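Local coordinates for protein R-imine reductase (Streptomyces kanamyceticus, PDB 3ZHB) that probably reduces imines to amines as an NADP-dependent oxidoreductase, at residues 23-28 and 70-75; 92-97 and 118-123; 134-139 and 148-153. All blocks are in the same frame, centred on the assembly; numbering follows the deposited sequence.

Interaction 1 (23-28 and 70-75); sequences TVIGLG and AEAVAA. With NAP (NADP nicotinamide-adenine-dinucleotide phosphate), chain E.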
loop_
_atom_site.group_PDB
_atom_site.type_symbol
_atom_site.label_atom_id
_atom_site.label_comp_id
_atom_site.label_asym_id
_atom_site.label_seq_id
_atom_site.Cartn_x
_atom_site.Cartn_y
_atom_site.Cartn_z
ATOM N N THR A 23 20.653 -16.332 26.689
ATOM C CA THR A 23 19.946 -15.529 27.659
ATOM C C THR A 23 18.977 -14.587 26.951
ATOM O O THR A 23 19.276 -14.081 25.863
ATOM C CB THR A 23 20.951 -14.702 28.456
ATOM O OG1 THR A 23 21.693 -15.574 29.303
ATOM C CG2 THR A 23 20.262 -13.654 29.286
ATOM N N VAL A 24 17.823 -14.352 27.564
ATOM C CA VAL A 24 16.840 -13.392 27.056
ATOM C C VAL A 24 16.449 -12.391 28.137
ATOM O O VAL A 24 15.928 -12.740 29.159
ATOM C CB VAL A 24 15.563 -14.054 26.577
ATOM C CG1 VAL A 24 14.561 -13.014 26.114
ATOM C CG2 VAL A 24 15.858 -15.015 25.454
ATOM N N ILE A 25 16.713 -11.135 27.861
ATOM C CA ILE A 25 16.435 -10.063 28.751
ATOM C C ILE A 25 15.266 -9.282 28.184
ATOM O O ILE A 25 15.347 -8.755 27.072
ATOM C CB ILE A 25 17.665 -9.176 28.868
ATOM C CG1 ILE A 25 18.710 -9.919 29.701
ATOM C CG2 ILE A 25 17.306 -7.835 29.485
ATOM C CD1 ILE A 25 20.114 -9.359 29.604
ATOM N N GLY A 26 14.199 -9.193 28.974
ATOM C CA GLY A 26 12.969 -8.526 28.575
ATOM C C GLY A 26 11.919 -9.571 28.280
ATOM O O GLY A 26 12.178 -10.446 27.474
ATOM N N LEU A 27 10.758 -9.506 28.961
ATOM C CA LEU A 27 9.721 -10.563 28.882
ATOM C C LEU A 27 8.326 -9.990 28.738
ATOM O O LEU A 27 7.370 -10.442 29.385
ATOM C CB LEU A 27 9.787 -11.488 30.112
ATOM C CG LEU A 27 11.108 -12.219 30.364
ATOM C CD1 LEU A 27 11.036 -13.054 31.628
ATOM C CD2 LEU A 27 11.516 -13.131 29.216
ATOM N N GLY A 28 8.218 -8.969 27.911
ATOM C CA GLY A 28 6.922 -8.506 27.393
ATOM C C GLY A 28 6.442 -9.559 26.440
ATOM O O GLY A 28 6.983 -10.689 26.381
ATOM N N ALA A 70 23.069 -8.762 35.701
ATOM C CA ALA A 70 24.458 -9.200 35.586
ATOM C C ALA A 70 24.582 -10.722 35.534
ATOM O O ALA A 70 25.397 -11.271 34.770
ATOM C CB ALA A 70 25.288 -8.616 36.704
ATOM N N GLU A 71 23.757 -11.392 36.347
ATOM C CA GLU A 71 23.748 -12.863 36.435
ATOM C C GLU A 71 23.253 -13.407 35.090
ATOM O O GLU A 71 23.810 -14.388 34.566
ATOM C CB GLU A 71 22.912 -13.370 37.647
ATOM N N ALA A 72 22.221 -12.767 34.524
ATOM C CA ALA A 72 21.650 -13.178 33.214
ATOM C C ALA A 72 22.687 -13.112 32.089
ATOM O O ALA A 72 22.781 -14.007 31.248
ATOM C CB ALA A 72 20.431 -12.326 32.866
ATOM N N VAL A 73 23.481 -12.055 32.105
ATOM C CA VAL A 73 24.511 -11.879 31.107
ATOM C C VAL A 73 25.632 -12.886 31.324
ATOM O O VAL A 73 26.184 -13.388 30.360
ATOM C CB VAL A 73 25.031 -10.436 31.153
ATOM C CG1 VAL A 73 26.284 -10.271 30.339
ATOM C CG2 VAL A 73 23.953 -9.504 30.648
ATOM N N ALA A 74 25.988 -13.176 32.581
ATOM C CA ALA A 74 27.073 -14.149 32.896
ATOM C C ALA A 74 26.734 -15.597 32.530
ATOM O O ALA A 74 27.630 -16.420 32.389
ATOM C CB ALA A 74 27.419 -14.074 34.363
ATOM N N ALA A 75 25.442 -15.875 32.347
ATOM C CA ALA A 75 24.950 -17.223 32.065
ATOM C C ALA A 75 25.222 -17.781 30.679
ATOM O O ALA A 75 25.189 -18.993 30.510
ATOM C CB ALA A 75 23.446 -17.287 32.318
HETATM P PA NAP E . 5.983 -4.825 26.006
HETATM O O1A NAP E . 4.815 -5.838 26.164
HETATM O O2A NAP E . 5.888 -3.344 26.341
HETATM O O5B NAP E . 7.259 -5.378 26.790
HETATM C C5B NAP E . 8.171 -4.318 26.962
HETATM C C4B NAP E . 9.301 -4.760 27.821
HETATM O O4B NAP E . 9.824 -3.504 28.188
HETATM C C3B NAP E . 8.926 -5.480 29.112
HETATM O O3B NAP E . 9.701 -6.668 29.339
HETATM C C2B NAP E . 9.233 -4.431 30.161
HETATM O O2B NAP E . 9.547 -4.981 31.450
HETATM C C1B NAP E . 10.360 -3.716 29.468
HETATM N N9A NAP E . 10.722 -2.391 29.936
HETATM C C8A NAP E . 10.186 -1.204 29.546
HETATM N N7A NAP E . 10.811 -0.169 30.188
HETATM C C5A NAP E . 11.760 -0.758 30.953
HETATM C C6A NAP E . 12.767 -0.281 31.870
HETATM N N6A NAP E . 12.790 1.029 31.987
HETATM N N1A NAP E . 13.602 -1.118 32.522
HETATM C C2A NAP E . 13.477 -2.459 32.303
HETATM N N3A NAP E . 12.558 -3.012 31.471
HETATM C C4A NAP E . 11.713 -2.206 30.784
HETATM O O3 NAP E . 6.522 -4.706 24.471
HETATM P PN NAP E . 6.950 -5.979 23.576
HETATM O O1N NAP E . 5.807 -6.152 22.614
HETATM O O2N NAP E . 7.527 -7.236 24.267
HETATM O O5D NAP E . 8.126 -5.069 23.003
HETATM C C5D NAP E . 9.538 -5.379 22.985
HETATM C C4D NAP E . 10.099 -4.944 21.621
HETATM O O4D NAP E . 9.574 -5.801 20.591
HETATM C C3D NAP E . 9.654 -3.527 21.287
HETATM O O3D NAP E . 10.722 -2.751 20.796
HETATM C C2D NAP E . 8.598 -3.712 20.246
HETATM O O2D NAP E . 8.545 -2.576 19.398
HETATM C C1D NAP E . 9.125 -4.946 19.564
HETATM N N1N NAP E . 8.136 -5.549 18.704
HETATM C C2N NAP E . 6.978 -5.926 19.220
HETATM C C3N NAP E . 6.001 -6.487 18.401
HETATM C C7N NAP E . 4.694 -6.901 18.991
HETATM O O7N NAP E . 3.707 -6.738 18.280
HETATM N N7N NAP E . 4.678 -7.399 20.239
HETATM C C4N NAP E . 6.238 -6.643 17.042
HETATM C C5N NAP E . 7.456 -6.231 16.538
HETATM C C6N NAP E . 8.397 -5.690 17.400
HETATM P P2B NAP E . 8.367 -4.858 32.587
HETATM O O1X NAP E . 7.705 -3.494 32.435
HETATM O O2X NAP E . 7.429 -5.933 32.160
HETATM O O3X NAP E . 9.157 -5.200 33.860
#
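The first strand of a Rossmann-type NADP-binding domain lies beside helix 69-74, with Thr23 and Ile25 turned toward Ala72 and Val73. Over the short segments the two axes come within 8.3 Å and run roughly antiparallel, with 150° between their directions, while the closest pair of backbones is Thr23 and Ala72. One polar bond joins them: the hydroxyl OG1 of Thr23 donates to the carbonyl O of Ala72 at 2.7 Å, with the donor tilted 24° from the carbonyl plane. A chi1 of -70° sets OG1 beside the backbone N of Thr23 and swings the methyl CG2 anti to it, which brings CG2 to 3.8 Å from CB of Ala72. The same hydroxyl is also hydrogen-bonded to Ser76, just beyond the helix segment.

Farther along the strand the contact is purely apolar. CD1, the end of the long branch of Ile25, meets CG2 of Val73 at 4.0 Å, the two side chains slanting across each other, and CG1 of Ile25 is 4.3 Å from CB of Ala72. Beyond Ile25 the chain turns away from the helix into the glycine-rich loop, where N of Leu27 donates to the ribose oxygen O3B of NADP at 3.1 Å. Asn49 also bonds to that amide. Gly28 then takes the N-cap position of the next helix.

With Ala72 O and Ser76 as partners, the buried Thr23 hydroxyl has its polarity met inside an otherwise aliphatic strand-helix interface, while the loop past Ile25 is left to serve the cofactor.

Interaction 2 (92-97 and 118-123); sequences LLDPLD and RERAAW. With NAP (NADP nicotinamide-adenine-dinucleotide phosphate), chain E.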
loop_
_atom_site.group_PDB
_atom_site.type_symbol
_atom_site.label_atom_id
_atom_site.label_comp_id
_atom_site.label_asym_id
_atom_site.label_seq_id
_atom_site.Cartn_x
_atom_site.Cartn_y
_atom_site.Cartn_z
ATOM N N LEU A 92 19.266 -0.788 31.445
ATOM C CA LEU A 92 19.653 -2.101 31.897
ATOM C C LEU A 92 21.082 -2.420 31.611
ATOM O O LEU A 92 21.645 -3.247 32.289
ATOM C CB LEU A 92 18.811 -3.150 31.196
ATOM C CG LEU A 92 17.312 -3.046 31.381
ATOM C CD1 LEU A 92 16.602 -4.152 30.611
ATOM C CD2 LEU A 92 17.026 -3.128 32.875
ATOM N N LEU A 93 21.679 -1.833 30.576
ATOM C CA LEU A 93 23.022 -2.275 30.131
ATOM C C LEU A 93 24.145 -1.338 30.506
ATOM O O LEU A 93 25.260 -1.767 30.710
ATOM C CB LEU A 93 23.043 -2.462 28.614
ATOM C CG LEU A 93 22.109 -3.537 28.054
ATOM C CD1 LEU A 93 22.465 -3.833 26.610
ATOM C CD2 LEU A 93 22.176 -4.814 28.903
ATOM N N ASP A 94 23.858 -0.053 30.569
ATOM C CA ASP A 94 24.893 0.896 30.859
ATOM C C ASP A 94 25.515 0.622 32.239
ATOM O O ASP A 94 26.710 0.728 32.402
ATOM C CB ASP A 94 24.388 2.357 30.698
ATOM C CG ASP A 94 24.183 2.760 29.217
ATOM O OD1 ASP A 94 24.578 1.996 28.325
ATOM O OD2 ASP A 94 23.655 3.846 28.939
ATOM N N PRO A 95 24.712 0.257 33.235
ATOM C CA PRO A 95 25.334 0.086 34.548
ATOM C C PRO A 95 26.253 -1.110 34.694
ATOM O O PRO A 95 26.883 -1.208 35.701
ATOM C CB PRO A 95 24.143 -0.083 35.480
ATOM C CG PRO A 95 23.018 0.608 34.791
ATOM C CD PRO A 95 23.243 0.322 33.340
ATOM N N LEU A 96 26.336 -1.998 33.717
ATOM C CA LEU A 96 27.135 -3.213 33.886
ATOM C C LEU A 96 28.613 -2.889 34.022
ATOM O O LEU A 96 29.052 -1.887 33.462
ATOM C CB LEU A 96 26.942 -4.160 32.682
ATOM C CG LEU A 96 25.559 -4.762 32.400
ATOM C CD1 LEU A 96 25.592 -5.530 31.085
ATOM C CD2 LEU A 96 25.083 -5.653 33.536
ATOM N N ASP A 97 29.368 -3.771 34.708
ATOM C CA ASP A 97 30.868 -3.766 34.719
ATOM C C ASP A 97 31.440 -3.862 33.297
ATOM O O ASP A 97 30.806 -4.405 32.347
ATOM C CB ASP A 97 31.494 -4.847 35.633
ATOM N N ARG A 118 23.560 2.342 15.892
ATOM C CA ARG A 118 24.953 2.624 15.673
ATOM C C ARG A 118 25.645 3.023 17.003
ATOM O O ARG A 118 26.825 2.683 17.196
ATOM C CB ARG A 118 25.121 3.675 14.547
ATOM C CG ARG A 118 24.695 3.135 13.181
ATOM C CD ARG A 118 24.805 4.133 12.024
ATOM N NE ARG A 118 24.437 3.520 10.764
ATOM C CZ ARG A 118 23.532 4.007 9.892
ATOM N NH1 ARG A 118 22.858 5.157 10.056
ATOM N NH2 ARG A 118 23.307 3.329 8.768
ATOM N N GLU A 119 24.911 3.708 17.895
ATOM C CA GLU A 119 25.426 4.044 19.229
ATOM C C GLU A 119 25.745 2.811 20.107
ATOM O O GLU A 119 26.861 2.682 20.639
ATOM C CB GLU A 119 24.455 4.905 20.010
ATOM C CG GLU A 119 25.054 5.499 21.295
ATOM C CD GLU A 119 25.013 4.553 22.509
ATOM O OE1 GLU A 119 24.005 3.811 22.676
ATOM O OE2 GLU A 119 26.007 4.585 23.286
ATOM N N ARG A 120 24.788 1.905 20.211
ATOM C CA ARG A 120 25.030 0.677 20.922
ATOM C C ARG A 120 26.185 -0.097 20.302
ATOM O O ARG A 120 26.913 -0.790 21.014
ATOM C CB ARG A 120 23.770 -0.218 20.931
ATOM C CG ARG A 120 22.636 0.271 21.802
ATOM C CD ARG A 120 22.951 0.147 23.293
ATOM N NE ARG A 120 23.591 1.327 23.852
ATOM C CZ ARG A 120 24.037 1.412 25.088
ATOM N NH1 ARG A 120 23.934 0.376 25.883
ATOM N NH2 ARG A 120 24.628 2.514 25.513
ATOM N N ALA A 121 26.314 -0.075 18.969
ATOM C CA ALA A 121 27.413 -0.829 18.357
ATOM C C ALA A 121 28.741 -0.262 18.835
ATOM O O ALA A 121 29.592 -0.975 19.288
ATOM C CB ALA A 121 27.310 -0.832 16.856
ATOM N N ALA A 122 28.883 1.038 18.822
ATOM C CA ALA A 122 30.084 1.647 19.384
ATOM C C ALA A 122 30.271 1.228 20.864
ATOM O O ALA A 122 31.371 0.901 21.293
ATOM C CB ALA A 122 30.028 3.188 19.234
ATOM N N TRP A 123 29.206 1.319 21.641
ATOM C CA TRP A 123 29.272 1.045 23.055
ATOM C C TRP A 123 29.693 -0.385 23.300
ATOM O O TRP A 123 30.611 -0.653 24.060
ATOM C CB TRP A 123 27.915 1.286 23.642
ATOM C CG TRP A 123 27.724 0.866 24.983
ATOM C CD1 TRP A 123 27.953 1.592 26.090
ATOM C CD2 TRP A 123 27.208 -0.384 25.409
ATOM N NE1 TRP A 123 27.623 0.873 27.192
ATOM C CE2 TRP A 123 27.163 -0.353 26.801
ATOM C CE3 TRP A 123 26.775 -1.531 24.746
ATOM C CZ2 TRP A 123 26.722 -1.424 27.549
ATOM C CZ3 TRP A 123 26.336 -2.583 25.483
ATOM C CH2 TRP A 123 26.306 -2.529 26.871
HETATM P PA NAP E . 5.983 -4.825 26.006
HETATM O O1A NAP E . 4.815 -5.838 26.164
HETATM O O2A NAP E . 5.888 -3.344 26.341
HETATM O O5B NAP E . 7.259 -5.378 26.790
HETATM C C5B NAP E . 8.171 -4.318 26.962
HETATM C C4B NAP E . 9.301 -4.760 27.821
HETATM O O4B NAP E . 9.824 -3.504 28.188
HETATM C C3B NAP E . 8.926 -5.480 29.112
HETATM O O3B NAP E . 9.701 -6.668 29.339
HETATM C C2B NAP E . 9.233 -4.431 30.161
HETATM O O2B NAP E . 9.547 -4.981 31.450
HETATM C C1B NAP E . 10.360 -3.716 29.468
HETATM N N9A NAP E . 10.722 -2.391 29.936
HETATM C C8A NAP E . 10.186 -1.204 29.546
HETATM N N7A NAP E . 10.811 -0.169 30.188
HETATM C C5A NAP E . 11.760 -0.758 30.953
HETATM C C6A NAP E . 12.767 -0.281 31.870
HETATM N N6A NAP E . 12.790 1.029 31.987
HETATM N N1A NAP E . 13.602 -1.118 32.522
HETATM C C2A NAP E . 13.477 -2.459 32.303
HETATM N N3A NAP E . 12.558 -3.012 31.471
HETATM C C4A NAP E . 11.713 -2.206 30.784
HETATM O O3 NAP E . 6.522 -4.706 24.471
HETATM P PN NAP E . 6.950 -5.979 23.576
HETATM O O1N NAP E . 5.807 -6.152 22.614
HETATM O O2N NAP E . 7.527 -7.236 24.267
HETATM O O5D NAP E . 8.126 -5.069 23.003
HETATM C C5D NAP E . 9.538 -5.379 22.985
HETATM C C4D NAP E . 10.099 -4.944 21.621
HETATM O O4D NAP E . 9.574 -5.801 20.591
HETATM C C3D NAP E . 9.654 -3.527 21.287
HETATM O O3D NAP E . 10.722 -2.751 20.796
HETATM C C2D NAP E . 8.598 -3.712 20.246
HETATM O O2D NAP E . 8.545 -2.576 19.398
HETATM C C1D NAP E . 9.125 -4.946 19.564
HETATM N N1N NAP E . 8.136 -5.549 18.704
HETATM C C2N NAP E . 6.978 -5.926 19.220
HETATM C C3N NAP E . 6.001 -6.487 18.401
HETATM C C7N NAP E . 4.694 -6.901 18.991
HETATM O O7N NAP E . 3.707 -6.738 18.280
HETATM N N7N NAP E . 4.678 -7.399 20.239
HETATM C C4N NAP E . 6.238 -6.643 17.042
HETATM C C5N NAP E . 7.456 -6.231 16.538
HETATM C C6N NAP E . 8.397 -5.690 17.400
HETATM P P2B NAP E . 8.367 -4.858 32.587
HETATM O O1X NAP E . 7.705 -3.494 32.435
HETATM O O2X NAP E . 7.429 -5.933 32.160
HETATM O O3X NAP E . 9.157 -5.200 33.860
#
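Asp94 and Arg120 form a salt bridge between the type I turn from Leu93 to Leu96 and helix 114-126. Both terminal nitrogens of the guanidinium reach a single carboxylate oxygen: OD1 of Asp94 accepts from NH2 of Arg120 at 2.9 Å and from NH1 of Arg120 at 3.0 Å. The NH2 bond uses the syn lone pair, whereas NH1 arrives on the syn side but 27° out of the carboxylate plane. Both nitrogens converge on one oxygen, and the two planes are 50° apart, so this is not a coplanar two-oxygen bridge. The other oxygen, OD2, is hydrogen-bonded to His90 ND1.

Arg120 has a second acid on its own helix. Its NE donates to OE1 of Glu119 at 2.8 Å, nearly in the guanidinium plane, and NH2 adds weak bonds to both Glu119 oxygens. All three guanidinium nitrogens therefore have acceptors, and the cation would probably offset much of the charge of the two carboxylates. Bends at chi2 and chi3 fold the arginine chain back, so that NH1 sits over the centre of one face of the Trp123 indole.

NE1 of that indole comes within 3.4 Å of OD1 of Asp94, but at too poor an angle for a bond. CH2 of Trp123 packs on CB of Leu93 at 3.7 Å, the side chains crossing at about a right angle. The carbonyl O of Leu93 lies near the ring edge but is bonded to N of Leu96, closing the turn. Arg127 gives weak bonds to the carbonyl oxygens of Asp94 and Leu96.

Strand 105-108 adjoins this corner through Leu106, which touches both Leu93 and Trp123. Tyr131 of strand 130-136 packs on Arg120, and helix 86-93 contacts the same arginine through Tyr86 and Val89.

Interaction 3 (134-139 and 148-153); sequences GAILAG and AVVLLS. With NAP (NADP nicotinamide-adenine-dinucleotide phosphate), chain E.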
loop_
_atom_site.group_PDB
_atom_site.type_symbol
_atom_site.label_atom_id
_atom_site.label_comp_id
_atom_site.label_asym_id
_atom_site.label_seq_id
_atom_site.Cartn_x
_atom_site.Cartn_y
_atom_site.Cartn_z
ATOM N N GLY A 134 19.081 -5.734 15.636
ATOM C CA GLY A 134 17.957 -6.279 14.888
ATOM C C GLY A 134 16.627 -5.556 15.092
ATOM O O GLY A 134 16.501 -4.527 15.893
ATOM N N ALA A 135 15.670 -6.088 14.334
ATOM C CA ALA A 135 14.297 -5.671 14.362
ATOM C C ALA A 135 13.379 -6.877 14.055
ATOM O O ALA A 135 13.680 -7.659 13.139
ATOM C CB ALA A 135 14.098 -4.571 13.335
ATOM N N ILE A 136 12.271 -7.022 14.806
ATOM C CA ILE A 136 11.258 -8.083 14.568
ATOM C C ILE A 136 10.119 -7.514 13.732
ATOM O O ILE A 136 9.558 -6.500 14.097
ATOM C CB ILE A 136 10.570 -8.545 15.849
ATOM C CG1 ILE A 136 11.496 -8.724 17.034
ATOM C CG2 ILE A 136 9.780 -9.786 15.573
ATOM C CD1 ILE A 136 12.524 -9.772 16.886
ATOM N N LEU A 137 9.754 -8.150 12.625
ATOM C CA LEU A 137 8.677 -7.618 11.761
ATOM C C LEU A 137 7.516 -8.615 11.712
ATOM O O LEU A 137 7.070 -9.035 10.667
ATOM C CB LEU A 137 9.226 -7.324 10.367
ATOM C CG LEU A 137 9.979 -6.012 10.128
ATOM C CD1 LEU A 137 11.187 -5.895 11.038
ATOM C CD2 LEU A 137 10.409 -5.935 8.681
ATOM N N ALA A 138 7.065 -9.042 12.868
ATOM C CA ALA A 138 6.035 -10.044 12.937
ATOM C C ALA A 138 5.592 -10.004 14.357
ATOM O O ALA A 138 6.299 -9.453 15.189
ATOM C CB ALA A 138 6.577 -11.428 12.597
ATOM N N GLY A 139 4.444 -10.596 14.648
ATOM C CA GLY A 139 3.920 -10.590 16.003
ATOM C C GLY A 139 4.465 -11.765 16.793
ATOM O O GLY A 139 5.076 -12.656 16.212
ATOM N N ALA A 148 7.641 -15.825 10.857
ATOM C CA ALA A 148 8.488 -14.861 11.542
ATOM C C ALA A 148 9.437 -14.221 10.548
ATOM O O ALA A 148 9.992 -14.898 9.707
ATOM C CB ALA A 148 9.283 -15.539 12.638
ATOM N N VAL A 149 9.582 -12.911 10.664
ATOM C CA VAL A 149 10.620 -12.160 9.988
ATOM C C VAL A 149 11.422 -11.427 11.066
ATOM O O VAL A 149 10.870 -10.658 11.866
ATOM C CB VAL A 149 10.031 -11.115 9.062
ATOM C CG1 VAL A 149 11.148 -10.342 8.367
ATOM C CG2 VAL A 149 9.097 -11.767 8.056
ATOM N N VAL A 150 12.706 -11.719 11.119
ATOM C CA VAL A 150 13.573 -11.120 12.078
ATOM C C VAL A 150 14.807 -10.707 11.324
ATOM O O VAL A 150 15.515 -11.555 10.838
ATOM C CB VAL A 150 13.960 -12.091 13.214
ATOM C CG1 VAL A 150 14.886 -11.395 14.195
ATOM C CG2 VAL A 150 12.726 -12.538 13.968
ATOM N N LEU A 151 15.060 -9.398 11.252
ATOM C CA LEU A 151 16.210 -8.870 10.559
ATOM C C LEU A 151 17.384 -8.598 11.487
ATOM O O LEU A 151 17.213 -8.116 12.595
ATOM C CB LEU A 151 15.827 -7.596 9.832
ATOM C CG LEU A 151 14.557 -7.610 9.003
ATOM C CD1 LEU A 151 14.367 -6.278 8.296
ATOM C CD2 LEU A 151 14.580 -8.710 7.990
ATOM N N LEU A 152 18.584 -8.890 11.011
ATOM C CA LEU A 152 19.792 -8.724 11.797
ATOM C C LEU A 152 20.842 -8.026 10.993
ATOM O O LEU A 152 20.989 -8.293 9.808
ATOM C CB LEU A 152 20.335 -10.070 12.174
ATOM C CG LEU A 152 19.356 -10.920 12.968
ATOM C CD1 LEU A 152 19.885 -12.348 12.979
ATOM C CD2 LEU A 152 19.171 -10.400 14.385
ATOM N N SER A 153 21.581 -7.126 11.621
ATOM C CA SER A 153 22.640 -6.422 10.967
ATOM C C SER A 153 23.786 -6.267 11.938
ATOM O O SER A 153 23.592 -6.208 13.134
ATOM C CB SER A 153 22.102 -5.053 10.469
ATOM O OG SER A 153 21.560 -4.310 11.525
HETATM P PA NAP E . 5.983 -4.825 26.006
HETATM O O1A NAP E . 4.815 -5.838 26.164
HETATM O O2A NAP E . 5.888 -3.344 26.341
HETATM O O5B NAP E . 7.259 -5.378 26.790
HETATM C C5B NAP E . 8.171 -4.318 26.962
HETATM C C4B NAP E . 9.301 -4.760 27.821
HETATM O O4B NAP E . 9.824 -3.504 28.188
HETATM C C3B NAP E . 8.926 -5.480 29.112
HETATM O O3B NAP E . 9.701 -6.668 29.339
HETATM C C2B NAP E . 9.233 -4.431 30.161
HETATM O O2B NAP E . 9.547 -4.981 31.450
HETATM C C1B NAP E . 10.360 -3.716 29.468
HETATM N N9A NAP E . 10.722 -2.391 29.936
HETATM C C8A NAP E . 10.186 -1.204 29.546
HETATM N N7A NAP E . 10.811 -0.169 30.188
HETATM C C5A NAP E . 11.760 -0.758 30.953
HETATM C C6A NAP E . 12.767 -0.281 31.870
HETATM N N6A NAP E . 12.790 1.029 31.987
HETATM N N1A NAP E . 13.602 -1.118 32.522
HETATM C C2A NAP E . 13.477 -2.459 32.303
HETATM N N3A NAP E . 12.558 -3.012 31.471
HETATM C C4A NAP E . 11.713 -2.206 30.784
HETATM O O3 NAP E . 6.522 -4.706 24.471
HETATM P PN NAP E . 6.950 -5.979 23.576
HETATM O O1N NAP E . 5.807 -6.152 22.614
HETATM O O2N NAP E . 7.527 -7.236 24.267
HETATM O O5D NAP E . 8.126 -5.069 23.003
HETATM C C5D NAP E . 9.538 -5.379 22.985
HETATM C C4D NAP E . 10.099 -4.944 21.621
HETATM O O4D NAP E . 9.574 -5.801 20.591
HETATM C C3D NAP E . 9.654 -3.527 21.287
HETATM O O3D NAP E . 10.722 -2.751 20.796
HETATM C C2D NAP E . 8.598 -3.712 20.246
HETATM O O2D NAP E . 8.545 -2.576 19.398
HETATM C C1D NAP E . 9.125 -4.946 19.564
HETATM N N1N NAP E . 8.136 -5.549 18.704
HETATM C C2N NAP E . 6.978 -5.926 19.220
HETATM C C3N NAP E . 6.001 -6.487 18.401
HETATM C C7N NAP E . 4.694 -6.901 18.991
HETATM O O7N NAP E . 3.707 -6.738 18.280
HETATM N N7N NAP E . 4.678 -7.399 20.239
HETATM C C4N NAP E . 6.238 -6.643 17.042
HETATM C C5N NAP E . 7.456 -6.231 16.538
HETATM C C6N NAP E . 8.397 -5.690 17.400
HETATM P P2B NAP E . 8.367 -4.858 32.587
HETATM O O1X NAP E . 7.705 -3.494 32.435
HETATM O O2X NAP E . 7.429 -5.933 32.160
HETATM O O3X NAP E . 9.157 -5.200 33.860
#
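Ala135 and Leu151 exchange two backbone hydrogen bonds: N of Ala135 donates to O of Leu151 at 3.1 Å, and N of Leu151 returns a bond to O of Ala135 at 2.9 Å. The third backbone bond runs from N of Leu137 to O of Val149 at 2.8 Å and is nearly straight. Ala135 and Leu151 are thus a hydrogen-bonded antiparallel pair, flanked by the non-hydrogen-bonded pairs Gly134 with Leu152 and Ile136 with Val150. The strand axes are close to antiparallel, at 171°.

Among the apolar contacts, Ile136 and Val150 lie side by side on one face of the sheet. CG1 of Ile136 stands beside the backbone N (chi1 -42°), and a bend at chi2 (-64°) places CD1 of Ile136 3.9 Å from CG1 of Val150. Beyond the paired strand residues, Leu137 crosses Leu151, which points to the face of Ala135, at about a right angle, with CD2 of Leu137 4.0 Å from CD1 of Leu151. Phe221 of the second subunit packs on both leucines, making this side part of the dimer contact, while Tyr186 and Asp187 of helix 182-209 also lie against it.

The third kind of contact is with the cofactor. Where strand 130-136 gives way to a loop, the carbonyl O of Ile136 approaches C5N of the NADP nicotinamide and the carbonyl O of Ala138 approaches C4N at 3.4 Å; CB of Ile136 also lies near the ring.

Together these features describe a beta hairpin toward one side of a Rossmann-type sheet: strand 130-136, last of the parallel series, ends at the nicotinamide, 148-153 turns back antiparallel to it, and 173-175 forms the edge within this chain.

Overall arrangement
All three interactions belong to the cofactor-binding domain and follow one another along the chain, each closing before the next opens. They meet NADP at different points: interaction 1 at the adenosine ribose, interaction 2 at the adenine through CD2 of Leu92, and interaction 3 at the nicotinamide. Interactions 1 and 2, with centres 15 Å apart, touch directly, CG2 of Ile25 lying 3.9 Å from CD1 of Leu92. Interaction 3 touches neither; its nearest atoms are about 10 Å from interaction 1 and about 8 Å from interaction 2. Strands 22-25, 130-136 and 148-153 share one sheet, however, and helix 114-126 leads directly into strand 130-136.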